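Local coordinates for protein BauA (Acinetobacter baumannii, PDB 6HCP) that serves as an outer-membrane receptor for ferric preacinetobactin and probably carries this iron-siderophore complex across the outer membrane as a TonB-dependent transporter, at residues M134-S145 / V157-K166; K268-L276 / L676-Q684. One frame throughout, in Å; residues are numbered along the deposited sequence.

Contact 1. Residues M134-S145 / V157-K166; sequences MFGRVEVLKGPS and VGGTVNLVTK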
ATOM      1  N   MET A 134     -12.235   5.060  29.479  1.00 30.15           N
ATOM      2  CA  MET A 134     -12.689   5.622  30.761  1.00 30.54           C
ATOM      3  C   MET A 134     -11.543   6.262  31.546  1.00 32.02           C
ATOM      4  O   MET A 134     -11.760   6.724  32.673  1.00 30.23           O
ATOM      5  CB  MET A 134     -13.406   4.570  31.615  1.00 34.85           C
ATOM      6  CG  MET A 134     -12.553   3.396  32.035  1.00 34.25           C
ATOM      7  SD  MET A 134     -13.503   2.201  33.038  1.00 37.40           S
ATOM      8  CE  MET A 134     -13.465   2.996  34.634  1.00 32.44           C
ATOM      9  N   PHE A 135     -10.353   6.403  30.942  1.00 28.90           N
ATOM     10  CA  PHE A 135      -9.212   6.885  31.719  1.00 27.54           C
ATOM     11  C   PHE A 135      -8.745   8.263  31.265  1.00 31.61           C
ATOM     12  O   PHE A 135      -8.544   8.515  30.067  1.00 30.46           O
ATOM     13  CB  PHE A 135      -8.087   5.846  31.708  1.00 27.68           C
ATOM     14  CG  PHE A 135      -8.553   4.493  32.176  1.00 25.70           C
ATOM     15  CD1 PHE A 135      -8.926   4.296  33.499  1.00 25.38           C
ATOM     16  CD2 PHE A 135      -8.659   3.427  31.292  1.00 28.63           C
ATOM     17  CE1 PHE A 135      -9.458   3.083  33.909  1.00 27.69           C
ATOM     18  CE2 PHE A 135      -9.163   2.207  31.712  1.00 28.95           C
ATOM     19  CZ  PHE A 135      -9.585   2.043  33.011  1.00 29.36           C
ATOM     20  N   GLY A 136      -8.415   9.091  32.260  1.00 26.28           N
ATOM     21  CA  GLY A 136      -7.783  10.384  32.067  1.00 26.75           C
ATOM     22  C   GLY A 136      -6.273  10.276  31.923  1.00 28.03           C
ATOM     23  O   GLY A 136      -5.637  11.119  31.286  1.00 27.04           O
ATOM     24  N   ARG A 137      -5.679   9.278  32.594  1.00 27.45           N
ATOM     25  CA  ARG A 137      -4.239   9.069  32.554  1.00 24.12           C
ATOM     26  C   ARG A 137      -3.967   7.563  32.544  1.00 26.10           C
ATOM     27  O   ARG A 137      -4.699   6.780  33.122  1.00 26.21           O
ATOM     28  CB  ARG A 137      -3.502   9.678  33.748  1.00 28.04           C
ATOM     29  CG  ARG A 137      -3.767  11.157  33.982  1.00 29.76           C
ATOM     30  CD  ARG A 137      -2.995  12.030  33.004  1.00 30.65           C
ATOM     31  NE  ARG A 137      -3.196  13.438  33.300  1.00 33.85           N
ATOM     32  CZ  ARG A 137      -4.056  14.252  32.681  1.00 36.73           C
ATOM     33  NH1 ARG A 137      -4.900  13.811  31.756  1.00 32.36           N
ATOM     34  NH2 ARG A 137      -4.055  15.530  33.018  1.00 35.97           N
ATOM     35  N   VAL A 138      -2.889   7.188  31.861  1.00 24.30           N
ATOM     36  CA  VAL A 138      -2.341   5.847  31.936  1.00 27.09           C
ATOM     37  C   VAL A 138      -0.884   5.979  32.357  1.00 26.05           C
ATOM     38  O   VAL A 138      -0.092   6.556  31.616  1.00 27.12           O
ATOM     39  CB  VAL A 138      -2.456   5.112  30.591  1.00 25.49           C
ATOM     40  CG1 VAL A 138      -1.679   3.797  30.626  1.00 25.25           C
ATOM     41  CG2 VAL A 138      -3.899   4.871  30.209  1.00 26.16           C
ATOM     42  N   GLU A 139      -0.582   5.559  33.595  1.00 24.40           N
ATOM     43  CA  GLU A 139       0.678   5.784  34.219  1.00 24.67           C
ATOM     44  C   GLU A 139       1.477   4.474  34.279  1.00 24.88           C
ATOM     45  O   GLU A 139       0.927   3.393  34.505  1.00 27.43           O
ATOM     46  CB  GLU A 139       0.496   6.303  35.654  1.00 26.57           C
ATOM     47  CG  GLU A 139      -0.415   7.503  35.785  1.00 27.60           C
ATOM     48  CD  GLU A 139      -0.581   7.989  37.213  1.00 30.92           C
ATOM     49  OE1 GLU A 139      -0.239   7.212  38.166  1.00 29.81           O
ATOM     50  OE2 GLU A 139      -0.991   9.161  37.376  1.00 29.82           O
ATOM     51  N   VAL A 140       2.787   4.589  34.097  1.00 22.06           N
ATOM     52  CA  VAL A 140       3.695   3.457  34.181  1.00 24.13           C
ATOM     53  C   VAL A 140       4.806   3.816  35.160  1.00 25.00           C
ATOM     54  O   VAL A 140       5.449   4.874  35.051  1.00 28.60           O
ATOM     55  CB  VAL A 140       4.299   3.063  32.818  1.00 27.90           C
ATOM     56  CG1 VAL A 140       5.194   1.831  32.947  1.00 30.71           C
ATOM     57  CG2 VAL A 140       3.237   2.825  31.770  1.00 28.53           C
ATOM     58  N   LEU A 141       5.079   2.884  36.077  1.00 25.09           N
ATOM     59  CA  LEU A 141       6.262   2.940  36.929  1.00 24.59           C
ATOM     60  C   LEU A 141       7.088   1.692  36.628  1.00 24.21           C
ATOM     61  O   LEU A 141       6.571   0.585  36.720  1.00 27.34           O
ATOM     62  CB  LEU A 141       5.848   2.982  38.401  1.00 27.73           C
ATOM     63  CG  LEU A 141       7.027   3.139  39.373  1.00 33.73           C
ATOM     64  CD1 LEU A 141       6.608   3.903  40.613  1.00 44.30           C
ATOM     65  CD2 LEU A 141       7.621   1.797  39.744  1.00 36.84           C
ATOM     66  N   LYS A 142       8.323   1.888  36.182  1.00 23.64           N
ATOM     67  CA  LYS A 142       9.129   0.803  35.677  1.00 24.93           C
ATOM     68  C   LYS A 142       9.876   0.126  36.826  1.00 25.31           C
ATOM     69  O   LYS A 142      10.376   0.769  37.755  1.00 26.52           O
ATOM     70  CB  LYS A 142      10.086   1.286  34.584  1.00 27.70           C
ATOM     71  CG  LYS A 142       9.353   1.839  33.364  1.00 31.58           C
ATOM     72  CD  LYS A 142      10.254   2.437  32.326  1.00 38.96           C
ATOM     73  CE  LYS A 142       9.533   3.448  31.454  1.00 34.22           C
ATOM     74  NZ  LYS A 142      10.367   3.821  30.299  1.00 47.03           N
ATOM     75  N   GLY A 143       9.929  -1.202  36.733  1.00 24.19           N
ATOM     76  CA  GLY A 143      10.584  -2.051  37.732  1.00 24.79           C
ATOM     77  C   GLY A 143       9.635  -2.405  38.866  1.00 22.89           C
ATOM     78  O   GLY A 143       8.502  -1.932  38.932  1.00 24.50           O
ATOM     79  N   PRO A 144      10.076  -3.282  39.784  1.00 25.12           N
ATOM     80  CA  PRO A 144       9.226  -3.747  40.876  1.00 25.12           C
ATOM     81  C   PRO A 144       8.996  -2.628  41.895  1.00 26.22           C
ATOM     82  O   PRO A 144       9.771  -1.645  41.927  1.00 26.86           O
ATOM     83  CB  PRO A 144      10.037  -4.886  41.499  1.00 26.00           C
ATOM     84  CG  PRO A 144      11.470  -4.566  41.130  1.00 25.03           C
ATOM     85  CD  PRO A 144      11.381  -3.960  39.749  1.00 26.43           C
ATOM     86  N   SER A 145       7.966  -2.799  42.726  1.00 25.04           N
ATOM     87  CA  SER A 145       7.556  -1.737  43.605  1.00 28.36           C
ATOM     88  C   SER A 145       6.827  -2.257  44.853  1.00 25.44           C
ATOM     89  O   SER A 145       5.839  -1.637  45.276  1.00 27.09           O
ATOM     90  CB  SER A 145       6.672  -0.781  42.825  1.00 31.63           C
ATOM     91  OG  SER A 145       5.478  -1.434  42.424  1.00 33.50           O
ATOM     92  N   VAL A 157       6.470  -8.566  38.236  1.00 24.04           N
ATOM     93  CA  VAL A 157       7.454  -7.654  38.826  1.00 24.55           C
ATOM     94  C   VAL A 157       8.043  -6.648  37.825  1.00 23.81           C
ATOM     95  O   VAL A 157       8.892  -5.837  38.200  1.00 25.97           O
ATOM     96  CB  VAL A 157       8.590  -8.457  39.500  1.00 24.47           C
ATOM     97  CG1 VAL A 157       8.029  -9.395  40.568  1.00 26.56           C
ATOM     98  CG2 VAL A 157       9.441  -9.229  38.494  1.00 26.56           C
ATOM     99  N   GLY A 158       7.601  -6.645  36.567  1.00 22.87           N
ATOM    100  CA  GLY A 158       8.263  -5.810  35.564  1.00 21.79           C
ATOM    101  C   GLY A 158       8.003  -4.316  35.778  1.00 22.45           C
ATOM    102  O   GLY A 158       8.829  -3.462  35.447  1.00 23.35           O
ATOM    103  N   GLY A 159       6.782  -3.985  36.197  1.00 24.23           N
ATOM    104  CA  GLY A 159       6.405  -2.584  36.463  1.00 25.02           C
ATOM    105  C   GLY A 159       4.944  -2.489  36.853  1.00 28.82           C
ATOM    106  O   GLY A 159       4.214  -3.451  36.768  1.00 30.36           O
ATOM    107  N   THR A 160       4.499  -1.281  37.177  1.00 25.04           N
ATOM    108  CA  THR A 160       3.110  -1.084  37.545  1.00 24.28           C
ATOM    109  C   THR A 160       2.472  -0.087  36.569  1.00 24.59           C
ATOM    110  O   THR A 160       2.995   1.009  36.347  1.00 25.44           O
ATOM    111  CB  THR A 160       2.959  -0.636  39.002  1.00 30.70           C
ATOM    112  OG1 THR A 160       3.556  -1.633  39.843  1.00 30.76           O
ATOM    113  CG2 THR A 160       1.506  -0.423  39.386  1.00 31.58           C
ATOM    114  N   VAL A 161       1.325  -0.490  36.041  1.00 23.77           N
ATOM    115  CA  VAL A 161       0.484   0.324  35.208  1.00 26.68           C
ATOM    116  C   VAL A 161      -0.708   0.765  36.056  1.00 25.12           C
ATOM    117  O   VAL A 161      -1.447  -0.086  36.560  1.00 25.07           O
ATOM    118  CB  VAL A 161       0.010  -0.462  33.977  1.00 26.40           C
ATOM    119  CG1 VAL A 161      -0.909   0.381  33.105  1.00 28.18           C
ATOM    120  CG2 VAL A 161       1.191  -1.000  33.184  1.00 24.74           C
ATOM    121  N   ASN A 162      -0.865   2.084  36.202  1.00 24.06           N
ATOM    122  CA  ASN A 162      -1.921   2.663  37.022  1.00 24.82           C
ATOM    123  C   ASN A 162      -2.855   3.472  36.112  1.00 24.72           C
ATOM    124  O   ASN A 162      -2.398   4.377  35.399  1.00 27.63           O
ATOM    125  CB  ASN A 162      -1.343   3.535  38.139  1.00 24.51           C
ATOM    126  CG  ASN A 162      -2.410   4.114  39.048  1.00 29.31           C
ATOM    127  OD1 ASN A 162      -3.316   3.391  39.479  1.00 27.53           O
ATOM    128  ND2 ASN A 162      -2.381   5.433  39.251  1.00 25.30           N
ATOM    129  N   LEU A 163      -4.136   3.099  36.116  1.00 23.24           N
ATOM    130  CA  LEU A 163      -5.127   3.727  35.266  1.00 26.67           C
ATOM    131  C   LEU A 163      -5.955   4.693  36.114  1.00 31.66           C
ATOM    132  O   LEU A 163      -6.524   4.299  37.156  1.00 28.36           O
ATOM    133  CB  LEU A 163      -6.023   2.657  34.640  1.00 26.65           C
ATOM    134  CG  LEU A 163      -5.285   1.506  33.950  1.00 27.15           C
ATOM    135  CD1 LEU A 163      -6.267   0.537  33.324  1.00 28.46           C
ATOM    136  CD2 LEU A 163      -4.318   2.017  32.896  1.00 27.34           C
ATOM    137  N   VAL A 164      -5.902   5.969  35.730  1.00 27.59           N
ATOM    138  CA  VAL A 164      -6.560   7.045  36.459  1.00 27.87           C
ATOM    139  C   VAL A 164      -7.866   7.363  35.730  1.00 30.10           C
ATOM    140  O   VAL A 164      -7.856   7.664  34.533  1.00 28.22           O
ATOM    141  CB  VAL A 164      -5.648   8.279  36.545  1.00 29.31           C
ATOM    142  CG1 VAL A 164      -6.338   9.457  37.225  1.00 32.40           C
ATOM    143  CG2 VAL A 164      -4.327   7.957  37.217  1.00 32.62           C
ATOM    144  N   THR A 165      -8.991   7.235  36.428  1.00 26.78           N
ATOM    145  CA  THR A 165     -10.299   7.369  35.797  1.00 28.46           C
ATOM    146  C   THR A 165     -10.624   8.852  35.556  1.00 26.27           C
ATOM    147  O   THR A 165      -9.972   9.753  36.106  1.00 30.55           O
ATOM    148  CB  THR A 165     -11.400   6.703  36.630  1.00 30.02           C
ATOM    149  OG1 THR A 165     -11.384   7.301  37.927  1.00 26.21           O
ATOM    150  CG2 THR A 165     -11.213   5.206  36.716  1.00 35.21           C
ATOM    151  N   LYS A 166     -11.628   9.072  34.709  1.00 28.53           N
ATOM    152  CA  LYS A 166     -12.100  10.425  34.353  1.00 31.79           C
ATOM    153  C   LYS A 166     -13.161  10.896  35.365  1.00 27.62           C
ATOM    154  O   LYS A 166     -14.115  10.165  35.655  1.00 31.52           O
ATOM    155  CB  LYS A 166     -12.763  10.404  32.974  1.00 30.31           C
ATOM    156  CG  LYS A 166     -11.841  10.208  31.783  1.00 30.00           C
ATOM    157  CD  LYS A 166     -12.627   9.885  30.509  1.00 30.48           C
ATOM    158  CE  LYS A 166     -11.795   9.997  29.247  1.00 33.07           C
ATOM    159  NZ  LYS A 166     -12.594   9.673  28.041  1.00 31.82           N
TER
HETATM  160  O   HOH W   1       5.988  -2.559  39.942  1.00 28.97           O
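N162 turns its CG anti to the backbone N (chi1 -178°), while E139 across from it sets CG beside its own N (chi1 -52°) and runs extended from there; the two side chains lie alongside each other, pointing the same way. N162 ND2 therefore reaches E139 OE1 at 3.0 Å in an almost straight bond that lies in the amide plane but comes down on the carboxylate from above. Because OE1 also accepts from N48 N and N162 OD1 takes S117 OG and G120 N, this buried acid and amide are held from several directions. The backbones of 137-142 and 159-165 pair antiparallel, E139 and N162 bonding in both directions. A classic beta bulge shifts the register by one: G136 and R137 both face V164, G136 N giving a 2.7 Å bond to V164 O and R137 N a weak one to the same oxygen, and beyond it F135 still pairs with T165.

F135 lies between M134 CG on one face and L163 on the other, where L163 CB stands 3.7 Å from the ring centroid in a CH-pi contact. L163 CD2 reaches on to V138 CG1, so one branched leucine serves both an aromatic and a valine. At the other end G159 suits its tight place, since a CB there would run into L141 O. Water 1 bonds G143 O, S145 OG and T160 OG1 where the strands part; S145 OG is also bonded by N149 ND2.

The antiparallel pair, connected through helix 146-149, forms the middle of the five-stranded mixed sheet of the plug domain. Strand 64-68 pairs with 135-142, 117-118 lies beside 159-165, and helix 81-84 covers the face carrying V138, V140 and V161.

Contact 2. Residues K268-L276 / L676-Q684; sequences KPPKADTLL and LTNKAYWAQ. With EDO (1,2-ethanediol), chain B.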
ATOM      1  N   LYS A 268       9.529 -19.825   7.541  1.00 26.61           N
ATOM      2  CA  LYS A 268       9.266 -18.440   7.257  1.00 30.12           C
ATOM      3  C   LYS A 268       7.816 -18.095   7.574  1.00 25.23           C
ATOM      4  O   LYS A 268       6.908 -18.902   7.374  1.00 28.23           O
ATOM      5  CB  LYS A 268       9.608 -18.145   5.797  1.00 33.03           C
ATOM      6  CG  LYS A 268      11.105 -18.148   5.535  1.00 34.03           C
ATOM      7  CD  LYS A 268      11.497 -17.300   4.335  1.00 44.56           C
ATOM      8  CE  LYS A 268      12.822 -17.714   3.744  1.00 53.75           C
ATOM      9  NZ  LYS A 268      13.877 -17.550   4.758  1.00 52.92           N
ATOM     10  N   PRO A 269       7.570 -16.902   8.161  1.00 27.24           N
ATOM     11  CA  PRO A 269       6.218 -16.510   8.527  1.00 27.20           C
ATOM     12  C   PRO A 269       5.338 -16.367   7.290  1.00 28.69           C
ATOM     13  O   PRO A 269       5.778 -15.869   6.264  1.00 27.64           O
ATOM     14  CB  PRO A 269       6.388 -15.174   9.261  1.00 29.74           C
ATOM     15  CG  PRO A 269       7.733 -14.657   8.837  1.00 29.77           C
ATOM     16  CD  PRO A 269       8.571 -15.878   8.503  1.00 27.42           C
ATOM     17  N   PRO A 270       4.104 -16.896   7.343  1.00 27.39           N
ATOM     18  CA  PRO A 270       3.070 -16.575   6.359  1.00 29.88           C
ATOM     19  C   PRO A 270       2.803 -15.070   6.361  1.00 28.86           C
ATOM     20  O   PRO A 270       3.260 -14.349   7.263  1.00 26.49           O
ATOM     21  CB  PRO A 270       1.818 -17.316   6.865  1.00 32.11           C
ATOM     22  CG  PRO A 270       2.354 -18.361   7.803  1.00 32.51           C
ATOM     23  CD  PRO A 270       3.599 -17.759   8.417  1.00 29.89           C
ATOM     24  N   LYS A 271       1.992 -14.613   5.409  1.00 28.20           N
ATOM     25  CA  LYS A 271       1.694 -13.184   5.341  1.00 30.08           C
ATOM     26  C   LYS A 271       1.017 -12.747   6.644  1.00 26.06           C
ATOM     27  O   LYS A 271       0.304 -13.536   7.306  1.00 24.84           O
ATOM     28  CB  LYS A 271       0.883 -12.856   4.079  1.00 33.64           C
ATOM     29  CG  LYS A 271      -0.422 -13.597   3.901  1.00 38.41           C
ATOM     30  CD  LYS A 271      -1.113 -13.198   2.591  1.00 47.11           C
ATOM     31  CE  LYS A 271      -2.408 -13.946   2.350  1.00 46.76           C
ATOM     32  NZ  LYS A 271      -3.387 -13.720   3.443  1.00 59.92           N
ATOM     33  N   ALA A 272       1.166 -11.457   6.942  1.00 26.48           N
ATOM     34  CA  ALA A 272       0.913 -10.918   8.271  1.00 27.45           C
ATOM     35  C   ALA A 272      -0.558 -11.051   8.678  1.00 31.41           C
ATOM     36  O   ALA A 272      -0.851 -11.103   9.877  1.00 28.47           O
ATOM     37  CB  ALA A 272       1.391  -9.486   8.344  1.00 27.60           C
ATOM     38  N   ASP A 273      -1.494 -11.129   7.710  1.00 27.43           N
ATOM     39  CA  ASP A 273      -2.914 -11.163   8.050  1.00 27.62           C
ATOM     40  C   ASP A 273      -3.436 -12.605   8.170  1.00 26.68           C
ATOM     41  O   ASP A 273      -4.608 -12.810   8.357  1.00 28.89           O
ATOM     42  CB  ASP A 273      -3.777 -10.347   7.074  1.00 31.40           C
ATOM     43  CG  ASP A 273      -3.651 -10.763   5.616  1.00 38.02           C
ATOM     44  OD1 ASP A 273      -2.886 -11.696   5.328  1.00 40.15           O
ATOM     45  OD2 ASP A 273      -4.288 -10.117   4.764  1.00 45.36           O
ATOM     46  N   THR A 274      -2.541 -13.591   8.193  1.00 27.29           N
ATOM     47  CA  THR A 274      -2.903 -14.990   8.340  1.00 25.69           C
ATOM     48  C   THR A 274      -3.354 -15.248   9.790  1.00 27.41           C
ATOM     49  O   THR A 274      -2.658 -14.892  10.707  1.00 27.49           O
ATOM     50  CB  THR A 274      -1.713 -15.888   7.983  1.00 28.72           C
ATOM     51  OG1 THR A 274      -1.239 -15.583   6.668  1.00 28.47           O
ATOM     52  CG2 THR A 274      -2.012 -17.363   8.088  1.00 28.47           C
ATOM     53  N   LEU A 275      -4.406 -16.049   9.955  1.00 23.82           N
ATOM     54  CA  LEU A 275      -4.821 -16.554  11.253  1.00 25.71           C
ATOM     55  C   LEU A 275      -4.430 -18.032  11.338  1.00 29.48           C
ATOM     56  O   LEU A 275      -4.895 -18.844  10.560  1.00 26.13           O
ATOM     57  CB  LEU A 275      -6.332 -16.388  11.410  1.00 26.19           C
ATOM     58  CG  LEU A 275      -6.879 -16.912  12.731  1.00 30.66           C
ATOM     59  CD1 LEU A 275      -6.271 -16.158  13.908  1.00 29.90           C
ATOM     60  CD2 LEU A 275      -8.393 -16.844  12.756  1.00 30.05           C
ATOM     61  N   LEU A 276      -3.562 -18.363  12.289  1.00 24.23           N
ATOM     62  CA  LEU A 276      -3.024 -19.730  12.411  1.00 26.34           C
ATOM     63  C   LEU A 276      -3.742 -20.541  13.500  1.00 28.25           C
ATOM     64  O   LEU A 276      -3.280 -21.608  13.902  1.00 32.44           O
ATOM     65  CB  LEU A 276      -1.527 -19.638  12.695  1.00 25.97           C
ATOM     66  CG  LEU A 276      -0.675 -19.153  11.527  1.00 29.14           C
ATOM     67  CD1 LEU A 276       0.789 -19.155  11.902  1.00 30.76           C
ATOM     68  CD2 LEU A 276      -0.903 -20.016  10.280  1.00 30.35           C
ATOM     69  N   LEU A 676       2.625  -0.137   8.564  1.00 23.47           N
ATOM     70  CA  LEU A 676       2.296   0.328   7.214  1.00 26.72           C
ATOM     71  C   LEU A 676       3.015  -0.499   6.142  1.00 25.15           C
ATOM     72  O   LEU A 676       2.485  -0.629   5.034  1.00 27.39           O
ATOM     73  CB  LEU A 676       2.566   1.827   7.099  1.00 32.55           C
ATOM     74  CG  LEU A 676       3.986   2.297   6.833  1.00 43.64           C
ATOM     75  CD1 LEU A 676       4.219   2.469   5.342  1.00 47.15           C
ATOM     76  CD2 LEU A 676       4.224   3.627   7.543  1.00 46.95           C
ATOM     77  N   THR A 677       4.163  -1.107   6.465  1.00 23.05           N
ATOM     78  CA  THR A 677       4.861  -1.958   5.479  1.00 26.72           C
ATOM     79  C   THR A 677       4.294  -3.377   5.445  1.00 26.10           C
ATOM     80  O   THR A 677       4.635  -4.145   4.541  1.00 24.91           O
ATOM     81  CB  THR A 677       6.375  -2.014   5.704  1.00 24.53           C
ATOM     82  OG1 THR A 677       6.658  -2.807   6.860  1.00 26.96           O
ATOM     83  CG2 THR A 677       7.012  -0.646   5.816  1.00 26.10           C
ATOM     84  N   ASN A 678       3.344  -3.681   6.340  1.00 24.18           N
ATOM     85  CA  ASN A 678       2.687  -5.006   6.427  1.00 23.27           C
ATOM     86  C   ASN A 678       3.731  -6.108   6.615  1.00 26.50           C
ATOM     87  O   ASN A 678       3.632  -7.184   6.022  1.00 26.73           O
ATOM     88  CB  ASN A 678       1.800  -5.292   5.220  1.00 25.83           C
ATOM     89  CG  ASN A 678       0.753  -6.343   5.486  1.00 29.66           C
ATOM     90  OD1 ASN A 678       0.245  -6.470   6.608  1.00 27.09           O
ATOM     91  ND2 ASN A 678       0.479  -7.154   4.475  1.00 32.76           N
ATOM     92  N   LYS A 679       4.719  -5.832   7.467  1.00 23.89           N
ATOM     93  CA  LYS A 679       5.749  -6.781   7.774  1.00 24.90           C
ATOM     94  C   LYS A 679       5.147  -8.012   8.454  1.00 24.39           C
ATOM     95  O   LYS A 679       4.485  -7.896   9.473  1.00 25.14           O
ATOM     96  CB  LYS A 679       6.792  -6.141   8.685  1.00 26.62           C
ATOM     97  CG  LYS A 679       7.919  -7.067   9.131  1.00 26.87           C
ATOM     98  CD  LYS A 679       8.839  -7.519   8.002  1.00 27.40           C
ATOM     99  CE  LYS A 679      10.027  -8.311   8.508  1.00 29.36           C
ATOM    100  NZ  LYS A 679      10.684  -9.060   7.413  1.00 32.10           N
ATOM    101  N   ALA A 680       5.494  -9.192   7.933  1.00 25.62           N
ATOM    102  CA  ALA A 680       5.180 -10.486   8.562  1.00 25.15           C
ATOM    103  C   ALA A 680       6.330 -10.862   9.502  1.00 26.66           C
ATOM    104  O   ALA A 680       7.481 -10.933   9.079  1.00 24.32           O
ATOM    105  CB  ALA A 680       4.975 -11.539   7.503  1.00 27.70           C
ATOM    106  N   TYR A 681       6.016 -11.088  10.777  1.00 23.59           N
ATOM    107  CA  TYR A 681       7.039 -11.527  11.721  1.00 23.95           C
ATOM    108  C   TYR A 681       6.434 -12.451  12.773  1.00 25.18           C
ATOM    109  O   TYR A 681       5.257 -12.313  13.160  1.00 22.96           O
ATOM    110  CB  TYR A 681       7.708 -10.320  12.387  1.00 24.53           C
ATOM    111  CG  TYR A 681       6.799  -9.470  13.236  1.00 25.16           C
ATOM    112  CD1 TYR A 681       6.040  -8.458  12.669  1.00 26.21           C
ATOM    113  CD2 TYR A 681       6.694  -9.668  14.612  1.00 25.33           C
ATOM    114  CE1 TYR A 681       5.237  -7.631  13.440  1.00 23.69           C
ATOM    115  CE2 TYR A 681       5.873  -8.864  15.390  1.00 24.29           C
ATOM    116  CZ  TYR A 681       5.166  -7.823  14.809  1.00 26.25           C
ATOM    117  OH  TYR A 681       4.314  -7.054  15.546  1.00 25.49           O
ATOM    118  N   TRP A 682       7.276 -13.377  13.246  1.00 24.29           N
ATOM    119  CA  TRP A 682       7.011 -14.206  14.426  1.00 23.37           C
ATOM    120  C   TRP A 682       7.482 -13.443  15.664  1.00 23.12           C
ATOM    121  O   TRP A 682       8.570 -12.891  15.666  1.00 24.38           O
ATOM    122  CB  TRP A 682       7.783 -15.532  14.359  1.00 25.99           C
ATOM    123  CG  TRP A 682       7.455 -16.454  13.229  1.00 22.06           C
ATOM    124  CD1 TRP A 682       8.329 -16.927  12.289  1.00 25.47           C
ATOM    125  CD2 TRP A 682       6.242 -17.213  13.075  1.00 23.18           C
ATOM    126  NE1 TRP A 682       7.702 -17.853  11.500  1.00 24.76           N
ATOM    127  CE2 TRP A 682       6.428 -18.055  11.959  1.00 24.53           C
ATOM    128  CE3 TRP A 682       4.985 -17.185  13.701  1.00 23.91           C
ATOM    129  CZ2 TRP A 682       5.462 -18.973  11.560  1.00 24.51           C
ATOM    130  CZ3 TRP A 682       4.021 -18.075  13.290  1.00 25.65           C
ATOM    131  CH2 TRP A 682       4.259 -18.953  12.230  1.00 26.64           C
ATOM    132  N   ALA A 683       6.746 -13.613  16.760  1.00 23.63           N
ATOM    133  CA  ALA A 683       7.224 -13.206  18.096  1.00 22.07           C
ATOM    134  C   ALA A 683       6.562 -14.129  19.119  1.00 22.56           C
ATOM    135  O   ALA A 683       5.638 -14.866  18.780  1.00 24.44           O
ATOM    136  CB  ALA A 683       6.886 -11.764  18.355  1.00 21.80           C
ATOM    137  N   GLN A 684       6.988 -14.045  20.384  1.00 23.68           N
ATOM    138  CA  GLN A 684       6.592 -15.048  21.348  1.00 22.21           C
ATOM    139  C   GLN A 684       5.441 -14.513  22.176  1.00 22.43           C
ATOM    140  O   GLN A 684       5.617 -13.598  22.978  1.00 23.43           O
ATOM    141  CB  GLN A 684       7.747 -15.465  22.266  1.00 24.28           C
ATOM    142  CG  GLN A 684       7.359 -16.579  23.244  1.00 23.53           C
ATOM    143  CD  GLN A 684       8.521 -17.457  23.645  1.00 27.01           C
ATOM    144  OE1 GLN A 684       9.044 -17.346  24.757  1.00 25.99           O
ATOM    145  NE2 GLN A 684       8.874 -18.405  22.774  1.00 23.58           N
TER
HETATM  146  C1  EDO B 825      -5.338 -16.545   6.544  1.00 60.96           C
HETATM  147  O1  EDO B 825      -6.092 -16.884   7.697  1.00 35.17           O
HETATM  148  C2  EDO B 825      -5.577 -17.700   5.603  1.00 62.14           C
HETATM  149  O2  EDO B 825      -6.013 -18.725   6.503  1.00 54.45           O
HETATM  150  O   HOH W   2       2.724  -9.722   5.165  1.00 27.88           O
HETATM  151  O   HOH W   3      -1.116  -9.903   3.823  1.00 56.03           O
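W682 and P269 meet where two connecting segments of the TonB-dependent receptor's beta-barrel come together: the loop 268-276, which precedes strand 282-297, and the segment 676-684, which follows strand 665-674 and runs into the short strand 682-683. From CB, the tryptophan sets CG beside its backbone N (chi1 -62°), and the indole reaches across to the proline-rich segment. CD1 meets P269 CD at 3.9 Å. NE1 passes close to the P269 ring, but its N-H is spent on P267 O. CE2 lies near P269 CA and CB; indeed P269 CB sits over the five-membered ring, 3.9 Å from its centroid, a CH-pi contact of the kind proline offers readily with its compact, conformationally restricted ring. Farther out, CZ2 meets P270 CD, and at the far end CH2 receives L276 CD1 at 3.5 Å, the methyl coming in at the indole edge near its plane. A broad aromatic suits this place because one side chain can span two prolines and a leucine.

Beside it the packing is small. A680 CB lies 3.3 Å from P270 O and also faces the methyl of A272, a fit in which short side chains let the backbones approach to 4.3 Å between the CA atoms of A272 and A680. K271 to T274 forms a type I turn, and K271 O accepts both T274 N and T274 OG1; K271 NZ also makes a salt bridge to D273 OD1. K268 NZ and K679 NZ make salt bridges to D219 and D183 of the second subunit; L692 of the same chain as W682 packs on the indole. Water 2 takes the N-H of A272 at 2.9 Å and gives a hydrogen to N678 O.

In the fold
Contact 1 lies near the centre of the chain, buried in the plug sheet, whereas contact 2 is only partly buried, its centre about 23 Å from the centre of the chain, among loops of the barrel. They share no strand, and their nearest atoms are about 15 Å apart. Their chemistry follows their places. In 134-145 / 157-166 regular backbone pairing does most of the work, and its buried polar side chains are bonded within the protein. In 268-276 / 676-684 direct contact is apolar, with waters bridging polar groups and two of its lysines, K268 and K679, bonded to a neighbouring subunit. Contact 1 joins segments only 12 residues apart in sequence; contact 2 brings together segments 400 residues apart.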